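Local atomic coordinates of probable leucine/isoleucine/valine-binding protein (PDB entry 4KV7), a protein that probably binds leucine, isoleucine, valine or related small ligands as a periplasmic binding protein. Residues A178-R181 and S185-V188; D205-L210 and N239-Q244. The protein carries 1 engineered substitution. All blocks are in the same frame, centred on the assembly; numbering follows the deposited sequence.

Contact 1: A178-R181 and S185-V188; sequences AAIR and SVKV
R181 reaches across to the chain that follows its own helix and takes hold of the backbone carbonyl of V186 with two nitrogens. One hydrogen bond runs from NE of R181 to O of V186 at 3.2 Å, with an N-H...O angle of 144°. The other runs from NH2 of R181 to the same O of V186 at 3.0 Å, with an angle of 154°. Neither is quite straight, as expected when two donors on one side of a guanidinium converge on a single acceptor. The oxygen lies in the guanidinium plane, at the edge that NE and NH2 share, and this side-on grip fixes how the group is rotated. A side chain extended from CG through CD to NE carries the head that far.

Two waters add further polar links. Water 1 accepts from V186 N at 3.0 Å and, weakly, from R181 NE. Water 2 donates to R181 O at 2.7 Å and also hydrogen-bonds S185 OG, thereby joining the last helical turn to the start of 185-188.

The apolar part is small and centres on V186. Its CG2 lies against the aliphatic stem of R181, 3.7 Å from CG of R181, and meets CG2 of I180 at 4.2 Å, the two branched side chains crossing at about a right angle. I180 continues inward to V146 of helix 138-151, while V186 also touches L177 and L191.

The arrangement is a local helix-to-strand connection: the chain leaving helix 167-183 folds back along its C-terminal end before strand 193-196, within the alternating helix-strand architecture of a periplasmic binding protein lobe.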
ATOM      1  N   ALA A 178     -18.981  -2.322  -6.429  1.00 10.30           N
ATOM      2  CA  ALA A 178     -18.890  -2.622  -7.854  1.00 11.30           C
ATOM      3  C   ALA A 178     -18.711  -4.120  -8.088  1.00 10.58           C
ATOM      4  O   ALA A 178     -19.328  -4.703  -8.987  1.00 11.42           O
ATOM      5  CB  ALA A 178     -17.747  -1.847  -8.483  1.00 12.51           C
ATOM      6  N   ALA A 179     -17.887  -4.758  -7.270  1.00 10.19           N
ATOM      7  CA  ALA A 179     -17.639  -6.182  -7.437  1.00 10.77           C
ATOM      8  C   ALA A 179     -18.891  -7.007  -7.144  1.00 10.47           C
ATOM      9  O   ALA A 179     -19.198  -7.961  -7.847  1.00 11.77           O
ATOM     10  CB  ALA A 179     -16.474  -6.634  -6.577  1.00 12.07           C
ATOM     11  N   ILE A 180     -19.618  -6.626  -6.100  1.00 10.38           N
ATOM     12  CA  ILE A 180     -20.869  -7.291  -5.748  1.00 10.90           C
ATOM     13  C   ILE A 180     -21.903  -7.128  -6.866  1.00 11.57           C
ATOM     14  O   ILE A 180     -22.602  -8.078  -7.234  1.00 11.38           O
ATOM     15  CB  ILE A 180     -21.400  -6.748  -4.399  1.00 10.69           C
ATOM     16  CG1 ILE A 180     -20.550  -7.288  -3.244  1.00 11.09           C
ATOM     17  CG2 ILE A 180     -22.860  -7.124  -4.187  1.00 13.70           C
ATOM     18  CD1 ILE A 180     -20.756  -6.567  -1.914  1.00 12.44           C
ATOM     19  N   ARG A 181     -21.978  -5.916  -7.414  1.00 11.82           N
ATOM     20  CA  ARG A 181     -22.952  -5.599  -8.454  1.00 13.42           C
ATOM     21  C   ARG A 181     -22.767  -6.408  -9.719  1.00 12.98           C
ATOM     22  O   ARG A 181     -23.692  -6.566 -10.493  1.00 14.06           O
ATOM     23  CB  ARG A 181     -22.924  -4.107  -8.778  1.00 14.91           C
ATOM     24  CG  ARG A 181     -23.699  -3.298  -7.782  1.00 15.94           C
ATOM     25  CD  ARG A 181     -23.715  -1.829  -8.128  1.00 16.94           C
ATOM     26  NE  ARG A 181     -24.832  -1.175  -7.459  1.00 21.26           N
ATOM     27  CZ  ARG A 181     -24.868   0.108  -7.114  1.00 19.06           C
ATOM     28  NH1 ARG A 181     -23.843   0.905  -7.370  1.00 19.86           N
ATOM     29  NH2 ARG A 181     -25.947   0.591  -6.512  1.00 29.10           N
ATOM     30  N   SER A 185     -27.664  -7.285  -8.663  1.00 18.81           N
ATOM     31  CA  SER A 185     -28.035  -5.880  -8.552  1.00 21.68           C
ATOM     32  C   SER A 185     -28.467  -5.552  -7.122  1.00 22.10           C
ATOM     33  O   SER A 185     -29.268  -6.271  -6.525  1.00 23.23           O
ATOM     34  CB  SER A 185     -29.125  -5.527  -9.563  1.00 24.89           C
ATOM     35  OG  SER A 185     -28.633  -5.664 -10.887  1.00 29.77           O
ATOM     36  N   VAL A 186     -27.922  -4.469  -6.583  1.00 20.08           N
ATOM     37  CA  VAL A 186     -28.157  -4.071  -5.198  1.00 19.72           C
ATOM     38  C   VAL A 186     -28.202  -2.554  -5.095  1.00 23.35           C
ATOM     39  O   VAL A 186     -27.603  -1.852  -5.909  1.00 28.95           O
ATOM     40  CB  VAL A 186     -27.031  -4.572  -4.253  1.00 19.66           C
ATOM     41  CG1 VAL A 186     -27.024  -6.090  -4.160  1.00 23.66           C
ATOM     42  CG2 VAL A 186     -25.672  -4.066  -4.712  1.00 21.75           C
ATOM     43  N   LYS A 187     -28.914  -2.052  -4.090  1.00 21.10           N
ATOM     44  CA  LYS A 187     -28.851  -0.637  -3.746  1.00 20.60           C
ATOM     45  C   LYS A 187     -27.707  -0.438  -2.766  1.00 18.33           C
ATOM     46  O   LYS A 187     -27.459  -1.296  -1.913  1.00 19.97           O
ATOM     47  CB  LYS A 187     -30.158  -0.177  -3.104  1.00 24.09           C
ATOM     48  CG  LYS A 187     -31.387  -0.399  -3.968  1.00 29.83           C
ATOM     49  CD  LYS A 187     -31.374   0.489  -5.207  1.00 31.43           C
ATOM     50  CE  LYS A 187     -32.520   0.146  -6.146  1.00 33.90           C
ATOM     51  NZ  LYS A 187     -32.476   0.931  -7.414  1.00 37.15           N
ATOM     52  N   VAL A 188     -27.004   0.684  -2.872  1.00 19.01           N
ATOM     53  CA  VAL A 188     -25.846   0.903  -2.010  1.00 17.62           C
ATOM     54  C   VAL A 188     -26.229   0.872  -0.521  1.00 18.22           C
ATOM     55  O   VAL A 188     -25.457   0.395   0.306  1.00 16.92           O
ATOM     56  CB  VAL A 188     -25.057   2.187  -2.385  1.00 20.37           C
ATOM     57  CG1 VAL A 188     -25.886   3.433  -2.131  1.00 23.56           C
ATOM     58  CG2 VAL A 188     -23.738   2.249  -1.623  1.00 22.09           C
TER
HETATM   59  O   HOH W   1     -26.961  -2.774  -8.798  1.00 20.72           O
HETATM   60  O   HOH W   2     -25.793  -5.353 -11.580  1.00 24.10           O

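Contact 2: D205-L210 and N239-Q244; sequences DGLADL and NNFNPQ
L207 of helix 204-211 and F241 of the loop after helix 226-238 form a small, mostly apolar contact between two neighbouring helix-strand units, buried at these two residues and exposed at N239. Its size is modest, with 153 Å² buried in all, and its apolar character rests on the approach of a leucine methyl to the phenylalanine ring. The nearest CA atoms, those of L207 and N239, are 9.1 Å apart. The backbones therefore stand well separated, and side chains bridge the gap.

L207 divides its two methyl groups between two partners. One approaches the phenyl ring obliquely: CD1 of L207 is 4.1 Å from CD2 of F241, with the leucine and phenylalanine side chains sliding past each other in opposite directions. The other methyl, CD2, faces the side chain of N239. With CG anti to the backbone N (chi1 176°), the leucine fork is carried out between the two partners.

The ring of F241 is held from within its own segment as well. CD of P243 sits over the ring centre, 3.4 Å above the plane, so the proline packs on one face in a CH-pi arrangement. The turn that delivers F241 is a Schellman motif closing helix 226-238: N240, at positive phi (67°), is its C-prime residue, with F241 N bonded to A236 O and N240 N to R237 O.

Around the contact, L207 continues onto L232, M235 and A236 of helix 226-238, and F241 packs on A236, L211 and V220. The pair thus lies between helices 204-211 and 226-238 beside strand 219-223, while Q244 opens strand 244-247 and is paired by backbone hydrogen bonds with K218 and V220.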
ATOM      1  N   ASP A 205     -19.422   1.563  17.292  1.00 16.06           N
ATOM      2  CA  ASP A 205     -20.593   1.877  16.473  1.00 17.41           C
ATOM      3  C   ASP A 205     -20.592   1.071  15.183  1.00 17.57           C
ATOM      4  O   ASP A 205     -21.638   0.566  14.760  1.00 17.54           O
ATOM      5  CB  ASP A 205     -20.657   3.375  16.147  1.00 22.36           C
ATOM      6  CG  ASP A 205     -21.077   4.219  17.334  1.00 31.13           C
ATOM      7  OD1 ASP A 205     -21.538   3.653  18.348  1.00 27.09           O
ATOM      8  OD2 ASP A 205     -20.960   5.459  17.244  1.00 35.96           O
ATOM      9  N   GLY A 206     -19.425   0.945  14.559  1.00 15.45           N
ATOM     10  CA  GLY A 206     -19.313   0.188  13.327  1.00 15.57           C
ATOM     11  C   GLY A 206     -19.610  -1.284  13.523  1.00 13.57           C
ATOM     12  O   GLY A 206     -20.268  -1.914  12.688  1.00 14.72           O
ATOM     13  N   LEU A 207     -19.133  -1.848  14.628  1.00 14.24           N
ATOM     14  CA  LEU A 207     -19.444  -3.241  14.939  1.00 14.74           C
ATOM     15  C   LEU A 207     -20.945  -3.446  15.136  1.00 15.45           C
ATOM     16  O   LEU A 207     -21.523  -4.412  14.626  1.00 16.06           O
ATOM     17  CB  LEU A 207     -18.678  -3.711  16.176  1.00 16.04           C
ATOM     18  CG  LEU A 207     -19.015  -5.131  16.638  1.00 16.47           C
ATOM     19  CD1 LEU A 207     -18.728  -6.150  15.556  1.00 18.31           C
ATOM     20  CD2 LEU A 207     -18.243  -5.462  17.911  1.00 21.48           C
ATOM     21  N   ALA A 208     -21.579  -2.541  15.872  1.00 15.83           N
ATOM     22  CA  ALA A 208     -23.012  -2.641  16.131  1.00 17.35           C
ATOM     23  C   ALA A 208     -23.807  -2.612  14.826  1.00 16.68           C
ATOM     24  O   ALA A 208     -24.776  -3.354  14.671  1.00 17.96           O
ATOM     25  CB  ALA A 208     -23.470  -1.531  17.063  1.00 18.65           C
ATOM     26  N   ASP A 209     -23.385  -1.771  13.885  1.00 16.55           N
ATOM     27  CA  ASP A 209     -24.040  -1.703  12.576  1.00 17.35           C
ATOM     28  C   ASP A 209     -23.950  -3.026  11.822  1.00 16.09           C
ATOM     29  O   ASP A 209     -24.928  -3.460  11.217  1.00 19.69           O
ATOM     30  CB  ASP A 209     -23.457  -0.569  11.725  1.00 19.82           C
ATOM     31  CG  ASP A 209     -23.961   0.796  12.149  1.00 21.58           C
ATOM     32  OD1 ASP A 209     -24.967   0.857  12.883  1.00 25.81           O
ATOM     33  OD2 ASP A 209     -23.355   1.809  11.743  1.00 27.08           O
ATOM     34  N   LEU A 210     -22.793  -3.674  11.858  1.00 15.04           N
ATOM     35  CA  LEU A 210     -22.660  -4.979  11.229  1.00 14.86           C
ATOM     36  C   LEU A 210     -23.530  -6.023  11.923  1.00 16.67           C
ATOM     37  O   LEU A 210     -24.201  -6.820  11.266  1.00 17.45           O
ATOM     38  CB  LEU A 210     -21.205  -5.428  11.235  1.00 15.58           C
ATOM     39  CG  LEU A 210     -20.276  -4.576  10.374  1.00 14.49           C
ATOM     40  CD1 LEU A 210     -18.839  -4.982  10.642  1.00 17.35           C
ATOM     41  CD2 LEU A 210     -20.633  -4.747   8.907  1.00 15.43           C
ATOM     42  N   ASN A 239     -18.257 -10.276  21.214  1.00 23.13           N
ATOM     43  CA  ASN A 239     -19.688 -10.091  20.982  1.00 24.24           C
ATOM     44  C   ASN A 239     -20.328 -11.258  20.235  1.00 24.09           C
ATOM     45  O   ASN A 239     -21.406 -11.110  19.645  1.00 24.60           O
ATOM     46  CB  ASN A 239     -19.956  -8.789  20.216  1.00 25.19           C
ATOM     47  CG  ASN A 239     -19.956  -7.567  21.116  1.00 28.91           C
ATOM     48  OD1 ASN A 239     -18.915  -6.954  21.352  1.00 29.47           O
ATOM     49  ND2 ASN A 239     -21.127  -7.203  21.619  1.00 29.63           N
ATOM     50  N   ASN A 240     -19.659 -12.407  20.249  1.00 22.63           N
ATOM     51  CA  ASN A 240     -20.210 -13.643  19.689  1.00 24.63           C
ATOM     52  C   ASN A 240     -20.381 -13.589  18.169  1.00 25.60           C
ATOM     53  O   ASN A 240     -21.341 -14.136  17.623  1.00 25.49           O
ATOM     54  CB  ASN A 240     -21.533 -13.999  20.392  1.00 25.63           C
ATOM     55  CG  ASN A 240     -21.960 -15.435  20.158  1.00 30.62           C
ATOM     56  OD1 ASN A 240     -21.157 -16.273  19.744  1.00 40.57           O
ATOM     57  ND2 ASN A 240     -23.231 -15.727  20.421  1.00 29.85           N
ATOM     58  N   PHE A 241     -19.437 -12.937  17.494  1.00 22.16           N
ATOM     59  CA  PHE A 241     -19.512 -12.747  16.051  1.00 21.02           C
ATOM     60  C   PHE A 241     -18.192 -13.146  15.403  1.00 19.64           C
ATOM     61  O   PHE A 241     -17.165 -12.513  15.648  1.00 21.88           O
ATOM     62  CB  PHE A 241     -19.820 -11.279  15.753  1.00 19.35           C
ATOM     63  CG  PHE A 241     -19.930 -10.949  14.290  1.00 20.50           C
ATOM     64  CD1 PHE A 241     -20.751 -11.687  13.446  1.00 22.72           C
ATOM     65  CD2 PHE A 241     -19.250  -9.859  13.771  1.00 22.51           C
ATOM     66  CE1 PHE A 241     -20.858 -11.360  12.102  1.00 23.38           C
ATOM     67  CE2 PHE A 241     -19.356  -9.527  12.432  1.00 22.00           C
ATOM     68  CZ  PHE A 241     -20.169 -10.279  11.601  1.00 23.83           C
ATOM     69  N   ASN A 242     -18.223 -14.184  14.571  1.00 20.39           N
ATOM     70  CA  ASN A 242     -17.008 -14.718  13.963  1.00 22.98           C
ATOM     71  C   ASN A 242     -17.120 -14.953  12.453  1.00 20.97           C
ATOM     72  O   ASN A 242     -17.040 -16.089  11.982  1.00 22.75           O
ATOM     73  CB  ASN A 242     -16.589 -16.016  14.665  1.00 25.54           C
ATOM     74  CG  ASN A 242     -16.215 -15.800  16.123  1.00 30.69           C
ATOM     75  OD1 ASN A 242     -15.088 -15.412  16.435  1.00 33.12           O
ATOM     76  ND2 ASN A 242     -17.158 -16.057  17.022  1.00 31.68           N
ATOM     77  N   PRO A 243     -17.291 -13.876  11.680  1.00 18.47           N
ATOM     78  CA  PRO A 243     -17.349 -14.024  10.226  1.00 16.96           C
ATOM     79  C   PRO A 243     -15.953 -14.272   9.677  1.00 17.16           C
ATOM     80  O   PRO A 243     -14.977 -14.189  10.424  1.00 18.67           O
ATOM     81  CB  PRO A 243     -17.803 -12.641   9.775  1.00 16.62           C
ATOM     82  CG  PRO A 243     -17.134 -11.722  10.775  1.00 15.62           C
ATOM     83  CD  PRO A 243     -17.277 -12.459  12.090  1.00 17.44           C
ATOM     84  N   GLN A 244     -15.849 -14.551   8.385  1.00 16.27           N
ATOM     85  CA  GLN A 244     -14.550 -14.511   7.732  1.00 16.03           C
ATOM     86  C   GLN A 244     -14.136 -13.055   7.580  1.00 13.97           C
ATOM     87  O   GLN A 244     -14.828 -12.279   6.921  1.00 14.74           O
ATOM     88  CB  GLN A 244     -14.631 -15.161   6.355  1.00 16.38           C
ATOM     89  CG  GLN A 244     -13.347 -15.050   5.550  1.00 17.07           C
ATOM     90  CD  GLN A 244     -12.209 -15.846   6.158  1.00 16.85           C
ATOM     91  OE1 GLN A 244     -12.274 -17.069   6.237  1.00 19.81           O
ATOM     92  NE2 GLN A 244     -11.149 -15.158   6.570  1.00 15.82           N
TER

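In the fold
Both contacts involve the chain leaving a helix on its way to a strand of the same seven-stranded sheet, and they come in series along the chain, with centres 21 Å apart and nearest atoms about 11 Å apart. Contact 1 is local and lies at the surface, with four of six touching residues exposed; contact 2 joins separate helix-strand units, and two of its three touching residues are buried. Their chemistry follows this difference. The exposed contact relies on a guanidinium-carbonyl grip and bridging waters, whereas the buried one depends chiefly on leucine and phenylalanine. Strand 193-196, entered after contact 1, is outermost; strand 244-247, entered from contact 2, is internal.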